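Local atomic coordinates of Oxidored_FMN domain-containing protein ([Pseudomonas] geniculata N1, PDB entry 6L6J), a protein that probably acts as an FMN- and [4Fe-4S]-containing amine oxidase that oxidises 6-hydroxypseudooxynicotine. Residues G545-Y550 and G578-V583; S522-D527 and T549-A554; S593-S598 and M608-V613; R431-L436 and A534-D539; A483-E488 and T508-L513. All coordinates share one frame; numbering follows the deposited sequence.

Contact 1: G545-Y550 and G578-V583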
# COMPACT_ATOMS: atom_id res chain seq x y z
N GLY A 545 -8.76 -27.85 -11.08
CA GLY A 545 -8.62 -29.27 -10.72
C GLY A 545 -7.23 -29.82 -11.01
O GLY A 545 -7.02 -31.03 -10.77
N CYS A 546 -6.29 -29.00 -11.51
CA CYS A 546 -4.86 -29.41 -11.67
C CYS A 546 -4.20 -29.52 -10.30
O CYS A 546 -4.52 -28.71 -9.42
CB CYS A 546 -4.04 -28.44 -12.51
SG CYS A 546 -4.79 -28.00 -14.09
N LYS A 547 -3.32 -30.50 -10.12
CA LYS A 547 -2.35 -30.56 -9.00
C LYS A 547 -1.19 -29.62 -9.37
O LYS A 547 -0.48 -29.94 -10.34
CB LYS A 547 -1.89 -32.00 -8.75
CG LYS A 547 -0.66 -32.16 -7.87
CD LYS A 547 -0.90 -31.90 -6.39
CE LYS A 547 0.38 -31.54 -5.65
NZ LYS A 547 0.19 -31.53 -4.18
N VAL A 548 -1.05 -28.51 -8.64
CA VAL A 548 -0.01 -27.47 -8.89
C VAL A 548 1.18 -27.66 -7.93
O VAL A 548 0.94 -27.81 -6.72
CB VAL A 548 -0.58 -26.04 -8.78
CG1 VAL A 548 0.47 -24.99 -9.09
CG2 VAL A 548 -1.78 -25.85 -9.70
N THR A 549 2.40 -27.59 -8.48
CA THR A 549 3.63 -27.30 -7.71
C THR A 549 4.15 -25.91 -8.10
O THR A 549 4.47 -25.68 -9.28
CB THR A 549 4.71 -28.38 -7.92
OG1 THR A 549 4.26 -29.62 -7.37
CG2 THR A 549 6.03 -28.07 -7.26
N TYR A 550 4.28 -25.00 -7.13
CA TYR A 550 4.90 -23.66 -7.33
C TYR A 550 6.40 -23.79 -7.07
O TYR A 550 6.76 -24.23 -5.94
CB TYR A 550 4.27 -22.61 -6.41
CG TYR A 550 5.04 -21.31 -6.35
CD1 TYR A 550 6.06 -21.12 -5.43
CD2 TYR A 550 4.77 -20.29 -7.24
CE1 TYR A 550 6.77 -19.93 -5.39
CE2 TYR A 550 5.47 -19.10 -7.21
CZ TYR A 550 6.48 -18.92 -6.29
OH TYR A 550 7.18 -17.75 -6.28
N GLY A 578 -3.66 -27.11 -1.28
CA GLY A 578 -2.68 -28.17 -1.55
C GLY A 578 -1.90 -27.89 -2.82
O GLY A 578 -1.81 -28.81 -3.68
N ILE A 579 -1.38 -26.65 -2.93
CA ILE A 579 -0.36 -26.22 -3.92
C ILE A 579 1.02 -26.44 -3.28
O ILE A 579 1.34 -25.85 -2.22
CB ILE A 579 -0.60 -24.76 -4.40
CG1 ILE A 579 -1.85 -24.65 -5.29
CG2 ILE A 579 0.64 -24.19 -5.12
CD1 ILE A 579 -2.11 -23.24 -5.84
N GLU A 580 1.80 -27.31 -3.90
CA GLU A 580 3.20 -27.62 -3.51
C GLU A 580 4.05 -26.35 -3.67
O GLU A 580 3.95 -25.67 -4.74
CB GLU A 580 3.73 -28.75 -4.38
CG GLU A 580 4.68 -29.67 -3.66
CD GLU A 580 4.02 -30.48 -2.56
OE1 GLU A 580 4.68 -30.66 -1.49
OE2 GLU A 580 2.85 -30.95 -2.78
N ILE A 581 4.85 -26.03 -2.64
CA ILE A 581 5.85 -24.93 -2.67
C ILE A 581 7.26 -25.56 -2.70
O ILE A 581 7.64 -26.24 -1.71
CB ILE A 581 5.68 -23.99 -1.47
CG1 ILE A 581 4.23 -23.55 -1.29
CG2 ILE A 581 6.63 -22.80 -1.58
CD1 ILE A 581 3.95 -22.88 0.04
N VAL A 582 7.98 -25.31 -3.80
CA VAL A 582 9.43 -25.59 -3.96
C VAL A 582 10.19 -24.26 -4.08
O VAL A 582 9.80 -23.42 -4.91
CB VAL A 582 9.70 -26.50 -5.18
CG1 VAL A 582 11.18 -26.85 -5.31
CG2 VAL A 582 8.85 -27.76 -5.16
N VAL A 583 11.30 -24.11 -3.36
CA VAL A 583 12.14 -22.88 -3.33
C VAL A 583 13.62 -23.20 -3.56
O VAL A 583 14.00 -24.38 -3.65
CB VAL A 583 11.92 -22.12 -2.03
CG1 VAL A 583 10.47 -21.62 -1.97
CG2 VAL A 583 12.30 -22.94 -0.80

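Contact 2: S522-D527 and T549-A554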
# COMPACT_ATOMS: atom_id res chain seq x y z
N SER A 522 -0.93 -32.92 -13.43
CA SER A 522 0.06 -32.15 -12.66
C SER A 522 0.50 -30.97 -13.53
O SER A 522 0.41 -31.07 -14.75
CB SER A 522 1.20 -33.02 -12.25
OG SER A 522 1.84 -33.56 -13.41
N VAL A 523 0.92 -29.87 -12.90
CA VAL A 523 1.48 -28.69 -13.60
C VAL A 523 2.49 -28.00 -12.66
O VAL A 523 2.18 -27.83 -11.45
CB VAL A 523 0.39 -27.73 -14.11
CG1 VAL A 523 -0.64 -27.43 -13.03
CG2 VAL A 523 0.96 -26.44 -14.66
N ILE A 524 3.66 -27.69 -13.23
CA ILE A 524 4.72 -26.88 -12.57
C ILE A 524 4.60 -25.43 -13.05
O ILE A 524 4.62 -25.19 -14.30
CB ILE A 524 6.13 -27.44 -12.86
CG1 ILE A 524 6.41 -28.65 -11.96
CG2 ILE A 524 7.17 -26.35 -12.70
CD1 ILE A 524 7.67 -29.40 -12.32
N VAL A 525 4.45 -24.51 -12.11
CA VAL A 525 4.51 -23.04 -12.37
C VAL A 525 5.87 -22.59 -11.87
O VAL A 525 6.15 -22.81 -10.69
CB VAL A 525 3.37 -22.25 -11.70
CG1 VAL A 525 3.35 -20.81 -12.14
CG2 VAL A 525 2.03 -22.89 -11.98
N TYR A 526 6.70 -22.08 -12.79
CA TYR A 526 8.09 -21.65 -12.52
C TYR A 526 8.09 -20.13 -12.44
O TYR A 526 7.68 -19.47 -13.43
CB TYR A 526 9.03 -22.19 -13.59
CG TYR A 526 10.50 -21.99 -13.35
CD1 TYR A 526 11.09 -22.32 -12.14
CD2 TYR A 526 11.32 -21.53 -14.36
CE1 TYR A 526 12.45 -22.17 -11.94
CE2 TYR A 526 12.68 -21.37 -14.19
CZ TYR A 526 13.25 -21.68 -12.97
OH TYR A 526 14.59 -21.51 -12.80
N ASP A 527 8.43 -19.61 -11.25
CA ASP A 527 8.40 -18.17 -10.92
C ASP A 527 9.83 -17.62 -10.92
O ASP A 527 10.57 -17.93 -9.97
CB ASP A 527 7.70 -17.94 -9.59
CG ASP A 527 7.55 -16.47 -9.25
OD1 ASP A 527 7.70 -15.65 -10.20
OD2 ASP A 527 7.27 -16.17 -8.06
N THR A 549 2.40 -27.59 -8.48
CA THR A 549 3.63 -27.30 -7.71
C THR A 549 4.15 -25.91 -8.10
O THR A 549 4.47 -25.68 -9.28
CB THR A 549 4.71 -28.38 -7.92
OG1 THR A 549 4.26 -29.62 -7.37
CG2 THR A 549 6.03 -28.07 -7.26
N TYR A 550 4.28 -25.00 -7.13
CA TYR A 550 4.90 -23.66 -7.33
C TYR A 550 6.40 -23.79 -7.07
O TYR A 550 6.76 -24.23 -5.94
CB TYR A 550 4.27 -22.61 -6.41
CG TYR A 550 5.04 -21.31 -6.35
CD1 TYR A 550 6.06 -21.12 -5.43
CD2 TYR A 550 4.77 -20.29 -7.24
CE1 TYR A 550 6.77 -19.93 -5.39
CE2 TYR A 550 5.47 -19.10 -7.21
CZ TYR A 550 6.48 -18.92 -6.29
OH TYR A 550 7.18 -17.75 -6.28
N VAL A 551 7.22 -23.42 -8.05
CA VAL A 551 8.71 -23.62 -8.05
C VAL A 551 9.36 -22.26 -8.28
O VAL A 551 9.02 -21.65 -9.33
CB VAL A 551 9.15 -24.61 -9.14
CG1 VAL A 551 10.66 -24.82 -9.16
CG2 VAL A 551 8.44 -25.95 -9.03
N THR A 552 10.24 -21.79 -7.37
CA THR A 552 11.04 -20.56 -7.59
C THR A 552 12.53 -20.77 -7.28
O THR A 552 12.87 -21.65 -6.46
CB THR A 552 10.50 -19.36 -6.80
OG1 THR A 552 11.31 -18.26 -7.22
CG2 THR A 552 10.56 -19.55 -5.29
N THR A 553 13.36 -19.93 -7.91
CA THR A 553 14.83 -19.82 -7.70
C THR A 553 15.12 -18.98 -6.46
O THR A 553 16.21 -19.12 -5.89
CB THR A 553 15.52 -19.23 -8.94
OG1 THR A 553 14.87 -18.01 -9.26
CG2 THR A 553 15.51 -20.17 -10.13
N ALA A 554 14.15 -18.17 -6.07
CA ALA A 554 14.16 -17.35 -4.83
C ALA A 554 14.03 -18.24 -3.59
O ALA A 554 13.54 -19.39 -3.68
CB ALA A 554 13.06 -16.31 -4.91

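Contact 3: S593-S598 and M608-V613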
# COMPACT_ATOMS: atom_id res chain seq x y z
N SER A 593 7.03 -35.07 -20.10
CA SER A 593 6.13 -35.35 -18.96
C SER A 593 6.86 -35.20 -17.61
O SER A 593 6.35 -35.69 -16.59
CB SER A 593 5.56 -36.74 -19.10
OG SER A 593 6.52 -37.73 -18.74
N SER A 594 8.03 -34.55 -17.60
CA SER A 594 8.76 -34.19 -16.35
C SER A 594 9.72 -33.04 -16.63
O SER A 594 10.07 -32.80 -17.80
CB SER A 594 9.46 -35.39 -15.77
OG SER A 594 10.50 -35.85 -16.63
N VAL A 595 10.13 -32.34 -15.57
CA VAL A 595 11.25 -31.35 -15.63
C VAL A 595 12.39 -31.88 -14.76
O VAL A 595 12.09 -32.46 -13.68
CB VAL A 595 10.80 -29.94 -15.21
CG1 VAL A 595 9.51 -29.54 -15.90
CG2 VAL A 595 10.67 -29.82 -13.71
N LYS A 596 13.63 -31.71 -15.23
CA LYS A 596 14.85 -31.82 -14.40
C LYS A 596 15.06 -30.47 -13.72
O LYS A 596 14.94 -29.43 -14.41
CB LYS A 596 16.06 -32.24 -15.23
CG LYS A 596 16.08 -33.72 -15.65
CD LYS A 596 17.41 -34.15 -16.26
CE LYS A 596 17.34 -35.52 -16.93
NZ LYS A 596 16.63 -35.49 -18.24
N VAL A 597 15.28 -30.50 -12.40
CA VAL A 597 15.54 -29.29 -11.57
C VAL A 597 16.86 -29.47 -10.81
O VAL A 597 17.33 -30.60 -10.66
CB VAL A 597 14.37 -28.98 -10.62
CG1 VAL A 597 13.05 -28.89 -11.36
CG2 VAL A 597 14.28 -29.98 -9.49
N SER A 598 17.43 -28.37 -10.35
CA SER A 598 18.68 -28.29 -9.57
C SER A 598 18.42 -27.37 -8.37
O SER A 598 17.82 -26.30 -8.59
CB SER A 598 19.79 -27.76 -10.45
OG SER A 598 20.98 -27.63 -9.71
N MET A 608 10.80 -33.99 -11.49
CA MET A 608 9.39 -33.75 -11.10
C MET A 608 8.50 -34.11 -12.29
O MET A 608 8.75 -33.60 -13.40
CB MET A 608 9.15 -32.28 -10.73
CG MET A 608 10.02 -31.78 -9.59
SD MET A 608 9.59 -30.11 -9.01
CE MET A 608 10.57 -30.09 -7.52
N ALA A 609 7.50 -34.95 -12.06
CA ALA A 609 6.44 -35.23 -13.04
C ALA A 609 5.70 -33.91 -13.29
O ALA A 609 5.58 -33.10 -12.35
CB ALA A 609 5.55 -36.33 -12.53
N ALA A 610 5.28 -33.66 -14.53
CA ALA A 610 4.60 -32.41 -14.92
C ALA A 610 3.93 -32.60 -16.28
O ALA A 610 4.66 -32.62 -17.29
CB ALA A 610 5.61 -31.29 -14.92
N ASP A 611 2.61 -32.72 -16.30
CA ASP A 611 1.84 -32.88 -17.55
C ASP A 611 1.82 -31.53 -18.27
O ASP A 611 1.88 -31.51 -19.51
CB ASP A 611 0.48 -33.50 -17.25
CG ASP A 611 0.59 -34.92 -16.71
OD1 ASP A 611 1.33 -35.72 -17.35
OD2 ASP A 611 -0.02 -35.19 -15.65
N ALA A 612 1.78 -30.43 -17.51
CA ALA A 612 1.94 -29.05 -18.04
C ALA A 612 3.03 -28.31 -17.24
O ALA A 612 3.48 -28.81 -16.16
CB ALA A 612 0.63 -28.32 -18.00
N VAL A 613 3.46 -27.16 -17.79
CA VAL A 613 4.54 -26.30 -17.24
C VAL A 613 4.19 -24.86 -17.59
O VAL A 613 4.05 -24.59 -18.80
CB VAL A 613 5.91 -26.67 -17.84
CG1 VAL A 613 6.99 -25.66 -17.47
CG2 VAL A 613 6.34 -28.09 -17.45

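Contact 4: R431-L436 and A534-D539. With SO4 (sulfate ion), chain E.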
# COMPACT_ATOMS: atom_id res chain seq x y z
N ARG A 431 -7.68 -8.72 -14.44
CA ARG A 431 -8.76 -8.43 -13.43
C ARG A 431 -9.68 -9.64 -13.29
O ARG A 431 -10.34 -9.72 -12.25
CB ARG A 431 -9.60 -7.20 -13.78
CG ARG A 431 -10.59 -7.40 -14.91
CD ARG A 431 -11.21 -6.10 -15.37
NE ARG A 431 -12.03 -5.48 -14.32
CZ ARG A 431 -12.56 -4.26 -14.38
NH1 ARG A 431 -12.36 -3.48 -15.43
NH2 ARG A 431 -13.26 -3.81 -13.36
N ARG A 432 -9.71 -10.53 -14.30
CA ARG A 432 -10.53 -11.78 -14.32
C ARG A 432 -9.79 -12.98 -13.73
O ARG A 432 -10.42 -14.05 -13.60
CB ARG A 432 -10.96 -12.09 -15.76
CG ARG A 432 -12.09 -11.21 -16.27
CD ARG A 432 -12.07 -11.16 -17.77
NE ARG A 432 -13.25 -10.55 -18.33
CZ ARG A 432 -13.42 -9.25 -18.59
NH1 ARG A 432 -12.49 -8.36 -18.30
NH2 ARG A 432 -14.56 -8.83 -19.14
N LEU A 433 -8.49 -12.86 -13.40
CA LEU A 433 -7.73 -13.92 -12.69
C LEU A 433 -8.11 -13.92 -11.21
O LEU A 433 -8.45 -12.87 -10.66
CB LEU A 433 -6.23 -13.70 -12.85
CG LEU A 433 -5.65 -13.90 -14.24
CD1 LEU A 433 -4.19 -13.52 -14.25
CD2 LEU A 433 -5.86 -15.33 -14.72
N PRO A 434 -8.04 -15.06 -10.50
CA PRO A 434 -8.47 -15.12 -9.11
C PRO A 434 -7.71 -14.12 -8.22
O PRO A 434 -6.50 -14.03 -8.28
CB PRO A 434 -8.15 -16.56 -8.68
CG PRO A 434 -8.09 -17.33 -9.97
CD PRO A 434 -7.51 -16.35 -10.97
N ARG A 435 -8.51 -13.37 -7.47
CA ARG A 435 -8.22 -12.40 -6.37
C ARG A 435 -7.56 -11.13 -6.90
O ARG A 435 -7.17 -10.31 -6.06
CB ARG A 435 -7.60 -13.07 -5.13
CG ARG A 435 -6.23 -13.69 -5.23
CD ARG A 435 -6.16 -15.00 -4.45
NE ARG A 435 -6.81 -14.90 -3.16
CZ ARG A 435 -7.17 -15.92 -2.37
NH1 ARG A 435 -6.89 -17.16 -2.72
NH2 ARG A 435 -7.77 -15.69 -1.22
N LEU A 436 -7.66 -10.87 -8.20
CA LEU A 436 -7.14 -9.63 -8.84
C LEU A 436 -8.28 -8.74 -9.30
O LEU A 436 -8.05 -7.85 -10.10
CB LEU A 436 -6.26 -10.01 -10.03
CG LEU A 436 -4.86 -10.54 -9.73
CD1 LEU A 436 -3.99 -10.37 -10.96
CD2 LEU A 436 -4.23 -9.83 -8.53
N ALA A 534 2.68 -15.46 -11.01
CA ALA A 534 2.88 -16.92 -10.92
C ALA A 534 1.99 -17.49 -9.82
O ALA A 534 1.44 -18.59 -10.04
CB ALA A 534 4.33 -17.27 -10.72
N ALA A 535 1.86 -16.80 -8.68
CA ALA A 535 1.03 -17.28 -7.55
C ALA A 535 -0.43 -17.26 -8.00
O ALA A 535 -1.22 -18.16 -7.61
CB ALA A 535 1.22 -16.45 -6.29
N VAL A 536 -0.77 -16.29 -8.84
CA VAL A 536 -2.17 -16.12 -9.32
C VAL A 536 -2.48 -17.25 -10.31
O VAL A 536 -3.61 -17.78 -10.24
CB VAL A 536 -2.40 -14.70 -9.88
CG1 VAL A 536 -3.77 -14.53 -10.50
CG2 VAL A 536 -2.22 -13.66 -8.79
N VAL A 537 -1.55 -17.64 -11.18
CA VAL A 537 -1.83 -18.69 -12.20
C VAL A 537 -1.98 -20.01 -11.44
O VAL A 537 -2.95 -20.71 -11.69
CB VAL A 537 -0.81 -18.76 -13.36
CG1 VAL A 537 -0.69 -17.45 -14.10
CG2 VAL A 537 0.54 -19.22 -12.94
N ALA A 538 -1.11 -20.25 -10.46
CA ALA A 538 -1.14 -21.43 -9.58
C ALA A 538 -2.55 -21.59 -9.02
O ALA A 538 -3.16 -22.65 -9.21
CB ALA A 538 -0.12 -21.29 -8.47
N ASP A 539 -3.07 -20.53 -8.40
CA ASP A 539 -4.41 -20.48 -7.79
C ASP A 539 -5.44 -20.85 -8.85
O ASP A 539 -6.22 -21.77 -8.61
CB ASP A 539 -4.70 -19.11 -7.19
CG ASP A 539 -5.73 -19.15 -6.07
OD1 ASP A 539 -6.79 -19.77 -6.27
OD2 ASP A 539 -5.43 -18.62 -4.99
S SO4 E . -16.58 -12.48 -19.38
O1 SO4 E . -17.68 -11.54 -19.15
O2 SO4 E . -15.32 -11.77 -19.60
O3 SO4 E . -16.45 -13.35 -18.21
O4 SO4 E . -16.89 -13.29 -20.56

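Contact 5: A483-E488 and T508-L513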
# COMPACT_ATOMS: atom_id res chain seq x y z
N ALA A 483 3.04 -4.87 -23.26
CA ALA A 483 4.04 -5.95 -23.37
C ALA A 483 3.34 -7.32 -23.40
O ALA A 483 2.11 -7.34 -23.40
CB ALA A 483 5.01 -5.86 -22.22
N LYS A 484 4.12 -8.39 -23.45
CA LYS A 484 3.67 -9.80 -23.48
C LYS A 484 4.60 -10.65 -22.60
O LYS A 484 5.81 -10.37 -22.54
CB LYS A 484 3.68 -10.35 -24.91
CG LYS A 484 2.43 -10.05 -25.74
CD LYS A 484 2.36 -10.81 -27.05
CE LYS A 484 2.49 -12.32 -26.87
NZ LYS A 484 2.17 -13.05 -28.12
N TRP A 485 4.06 -11.67 -21.95
CA TRP A 485 4.87 -12.69 -21.26
C TRP A 485 5.50 -13.59 -22.33
O TRP A 485 4.83 -13.96 -23.30
CB TRP A 485 4.04 -13.45 -20.23
CG TRP A 485 3.47 -12.52 -19.21
CD1 TRP A 485 2.38 -11.71 -19.35
CD2 TRP A 485 4.02 -12.22 -17.92
NE1 TRP A 485 2.18 -10.98 -18.22
CE2 TRP A 485 3.17 -11.27 -17.32
CE3 TRP A 485 5.12 -12.70 -17.19
CZ2 TRP A 485 3.41 -10.77 -16.04
CZ3 TRP A 485 5.35 -12.22 -15.93
CH2 TRP A 485 4.51 -11.25 -15.37
N ARG A 486 6.80 -13.80 -22.20
CA ARG A 486 7.65 -14.60 -23.11
C ARG A 486 7.69 -16.04 -22.58
O ARG A 486 7.33 -16.26 -21.39
CB ARG A 486 9.04 -13.98 -23.12
CG ARG A 486 9.76 -14.09 -21.78
CD ARG A 486 10.91 -13.12 -21.68
NE ARG A 486 11.96 -13.37 -22.66
CZ ARG A 486 13.07 -12.67 -22.76
NH1 ARG A 486 13.29 -11.68 -21.92
NH2 ARG A 486 13.97 -12.99 -23.67
N GLY A 487 8.17 -16.98 -23.41
CA GLY A 487 7.99 -18.42 -23.14
C GLY A 487 9.23 -19.27 -23.34
O GLY A 487 9.06 -20.51 -23.48
N GLU A 488 10.43 -18.69 -23.31
CA GLU A 488 11.70 -19.47 -23.40
C GLU A 488 12.37 -19.52 -22.01
O GLU A 488 13.50 -20.02 -21.90
CB GLU A 488 12.52 -18.96 -24.59
CG GLU A 488 13.23 -17.64 -24.40
CD GLU A 488 12.37 -16.41 -24.10
OE1 GLU A 488 12.37 -15.45 -24.93
OE2 GLU A 488 11.74 -16.39 -23.01
N THR A 508 2.85 -20.12 -21.06
CA THR A 508 3.21 -18.82 -20.45
C THR A 508 1.94 -18.22 -19.84
O THR A 508 0.84 -18.69 -20.13
CB THR A 508 3.78 -17.86 -21.49
OG1 THR A 508 2.69 -17.11 -22.03
CG2 THR A 508 4.52 -18.56 -22.61
N PRO A 509 2.05 -17.19 -18.98
CA PRO A 509 0.87 -16.50 -18.46
C PRO A 509 -0.14 -16.07 -19.53
O PRO A 509 -1.29 -15.97 -19.19
CB PRO A 509 1.47 -15.27 -17.76
CG PRO A 509 2.84 -15.72 -17.32
CD PRO A 509 3.29 -16.67 -18.41
N GLU A 510 0.30 -15.82 -20.77
CA GLU A 510 -0.60 -15.42 -21.90
C GLU A 510 -1.75 -16.43 -22.05
O GLU A 510 -2.92 -15.99 -22.09
CB GLU A 510 0.19 -15.28 -23.21
CG GLU A 510 1.08 -14.05 -23.26
CD GLU A 510 0.40 -12.71 -22.98
OE1 GLU A 510 -0.71 -12.49 -23.48
OE2 GLU A 510 0.99 -11.89 -22.26
N ASP A 511 -1.43 -17.73 -22.05
CA ASP A 511 -2.41 -18.85 -22.19
C ASP A 511 -3.40 -18.83 -21.02
O ASP A 511 -4.60 -19.05 -21.26
CB ASP A 511 -1.69 -20.20 -22.28
CG ASP A 511 -0.75 -20.31 -23.46
OD1 ASP A 511 -1.22 -20.11 -24.60
OD2 ASP A 511 0.45 -20.56 -23.24
N ILE A 512 -2.92 -18.59 -19.80
CA ILE A 512 -3.79 -18.64 -18.59
C ILE A 512 -4.69 -17.40 -18.56
O ILE A 512 -5.85 -17.54 -18.15
CB ILE A 512 -2.97 -18.76 -17.29
CG1 ILE A 512 -1.90 -19.84 -17.41
CG2 ILE A 512 -3.89 -18.99 -16.10
CD1 ILE A 512 -2.38 -21.15 -18.01
N LEU A 513 -4.16 -16.26 -18.98
CA LEU A 513 -4.92 -14.99 -19.15
C LEU A 513 -6.01 -15.19 -20.22
O LEU A 513 -7.08 -14.59 -20.07
CB LEU A 513 -3.93 -13.86 -19.49
CG LEU A 513 -3.09 -13.33 -18.31
CD1 LEU A 513 -1.80 -12.70 -18.77
CD2 LEU A 513 -3.88 -12.34 -17.48

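Contact 1: G545-Y550 and G578-V583
Tyr-550 and Glu-580 meet first through their backbones. Tyr-550 N donates to Glu-580 O, and Tyr-550 O accepts from Val-582 N at 2.7 Å in an almost straight bond (177°). Glu-580 N in turn donates to Val-548 O at 3.0 Å. Glu-580 thus bonds to the residues before and after Thr-549, the pattern of parallel strands. The side chain of Glu-580 lies alongside Thr-549, pointing the same way, with CB 3.7 Å from Thr-549 CG2. A bend at chi2 (67°) then carries its carboxylate to Lys-547. There OE2 forms a salt bridge with Lys-547 NZ at 3.1 Å and is met nearly along its C-O bond. The same NZ makes a weak bond to Gly-578 O. The two strands and helix 567-577 form a beta-alpha-beta crossover, and the helix ends in a Schellman motif at Gly-578. Ile-579 follows directly and packs beside Val-548, with Ile-579 CG1 4.0 Å from Val-548 CB, and its CG2 reaches Tyr-550 CB at 4.2 Å. Met-574 of helix 567-577 packs on Tyr-550 and Ile-579, while Tyr-550 OH is hydrogen-bonded to Ser-558 N.

Contact 2: S522-D527 and T549-A554
Val-551 overlaps two side chains of strand 522-527. Its CG1 is anti to the backbone N (chi1 179°) and touches Tyr-526 CD1 at 3.9 Å. Its other methyl, CG2, meets Ile-524 CG2, also at 3.9 Å. The Tyr-526 ring goes on to Thr-553 and crosses that side chain at about a right angle, with CZ 3.9 Å from Thr-553 CG2. Tyr-526 OH is held outside the pair by His-494. Val-525, Asp-527 and Tyr-550 share the other face of the sheet. Asp-527 OD2 sits at the edge of the Tyr-550 ring, in its plane. Tyr-550 OH donates to it, though the modelled separation is too short to be trusted. The carboxylate is turned 61° from the ring. Asp-527 OD1 accepts from the backbone N atoms of Asp-529 and Tyr-530, which helps fix the rotation of the carboxylate. Thr-552 OG1 donates to Asp-527 O at 2.9 Å and accepts from Ala-554 N at 3.1 Å, which makes an ST turn. Four backbone bonds join the parallel strands, among them Val-551 N to Val-525 O at 2.9 Å. This is the strand pair of a beta-alpha-beta unit. Its helix, 533-542, packs against Val-525 and Asp-527. Strand 612-621 lies next to strand 522-527, and strand 580-582 lies next to strand 547-552.

Contact 3: S593-S598 and M608-V613
Val-595 and Val-613 reach toward each other tip to tip, with CG1 of Val-595 3.8 Å from CG2 of Val-613. The other methyl of Val-595, CG2, lies between its backbone N and carbonyl carbon and points at Met-608 CB, 4.2 Å away. These two side chains slant across one another. Met-608 is extended beyond CG, and this carries its CE to Val-597 CG2 at 4.2 Å. Strands 594-599 and 605-609 form a beta hairpin. Val-595 and Met-608 are a hydrogen-bonded antiparallel pair, with Val-595 N to Met-608 O at 2.9 Å and Met-608 N to Val-595 O at 3.0 Å. Ser-594 and Ala-609 are a non-hydrogen-bonded pair whose side chains diverge. Ser-594 OG bonds to Glu-607 OE1 of the partner strand. Ala-610 N reaches Ser-593 O from 58° above the carbonyl plane. Ile-524 of strand 522-527 packs on Val-595, Met-608 and Ala-610. The hydrogen bonds between the segments all run from backbone to backbone, so the main chain sets the pairing, while between these segments the side chains meet through apolar contacts.

Contact 4: R431-L436 and A534-D539
Val-536 puts its methyls into the loop 431-436. CG1 is anti to the backbone N (chi1 174°) and meets Leu-433 CB at 3.5 Å, the two side chains crossing at about a right angle. The same methyl touches Pro-434 CD and Leu-436 CD1, each at 4.2 Å. The other, CG2, faces Leu-436 CG. Residues 433-436 form a type II beta turn, which brings Leu-433, Pro-434 and Leu-436 to the same valine. Leu-436 N is bonded to Leu-433 O at 3.3 Å. Arg-435 lies in this turn at positive phi and sends its bent chain out to Asp-539. Its NH1 forms a salt bridge with Asp-539 OD2 at 3.1 Å. The oxygen is met on its syn side and lies in the guanidinium plane, although the two flat groups are turned 62° apart. Arg-435 NE is bonded to Arg-271 O, and Asp-539 OD1 pairs with Arg-543. A methionine in place of Arg-435 would probably leave Asp-539 OD2 without its charged mate and Arg-271 O without this donor. Farther out, Arg-432 NE holds a sulfate, probably from the crystallisation liquor, through O2 at 2.7 Å. The contact is a domain interface: a loop of the NAD(P)-binding Rossmann-like region packs on a helix of the OYE-like second alpha/beta domain.

Contact 5: A483-E488 and T508-L513
Glu-510 has CG anti to its carbonyl carbon (chi1 -72°), and a bend at chi2 (-55°) turns the carboxylate toward Trp-485. OE2 accepts from Trp-485 N at 3.1 Å in a nearly straight bond (170°), met on its anti side. The glutamate belongs to the first turn of helix 509-513, which opens with a capping box. Thr-508 OG1 accepts from Glu-510 N at 3.0 Å, and Asp-511 OD2 accepts from Thr-508 N at 3.3 Å. Pro-509 lies over one face of the Trp-485 ring. Its CB makes a CH-pi contact 3.9 Å from the centroid of the five-membered ring, and CG sits above the plane toward the rim. Glu-510 OE2 is at the ring edge, near CD1 and in the plane, so the indole is met both on a face and at its edge. Glu-510 OE1 forms a salt bridge with Arg-429. A leucine here would probably leave Trp-485 N without its acceptor and Arg-429 without its carboxylate mate. Strand 483-485 begins beside the nucleotide, where Ala-483 touches the bound ADP. The Trp-485 side chain is about 5 Å from that of Arg-426, an ADP-binding residue. Farther along, Thr-508 CG2 rests on Gly-487 CA at 3.5 Å. On the helix, Leu-513 CD1 reaches Trp-485 CD1 at 4.3 Å.

How the contacts relate
Contacts 1, 2, 3 and 5 all reach one mixed sheet. Contacts 1 and 2 share strand 547-552 and have centres about 7 Å apart. Contact 3, a hairpin pairing about 10 Å from contact 2, reaches the mixed sheet through strand 612-621, neighbour of strand 522-527. Contact 4 packs on helix 533-542, which links the two strands of contact 2. Its centre is about 14 Å from those of contacts 1, 2 and 5. Along the chain, contact 5 is nested inside the loop closed by contact 4. The segments of contacts 2 and 4 alternate; contact 1 opens after contact 4 closes, and contact 3 comes last. Contact 4 thus ties the second alpha/beta domain to the Rossmann-like region, and contact 5 lies beside the ADP site, which Ala-483 helps line.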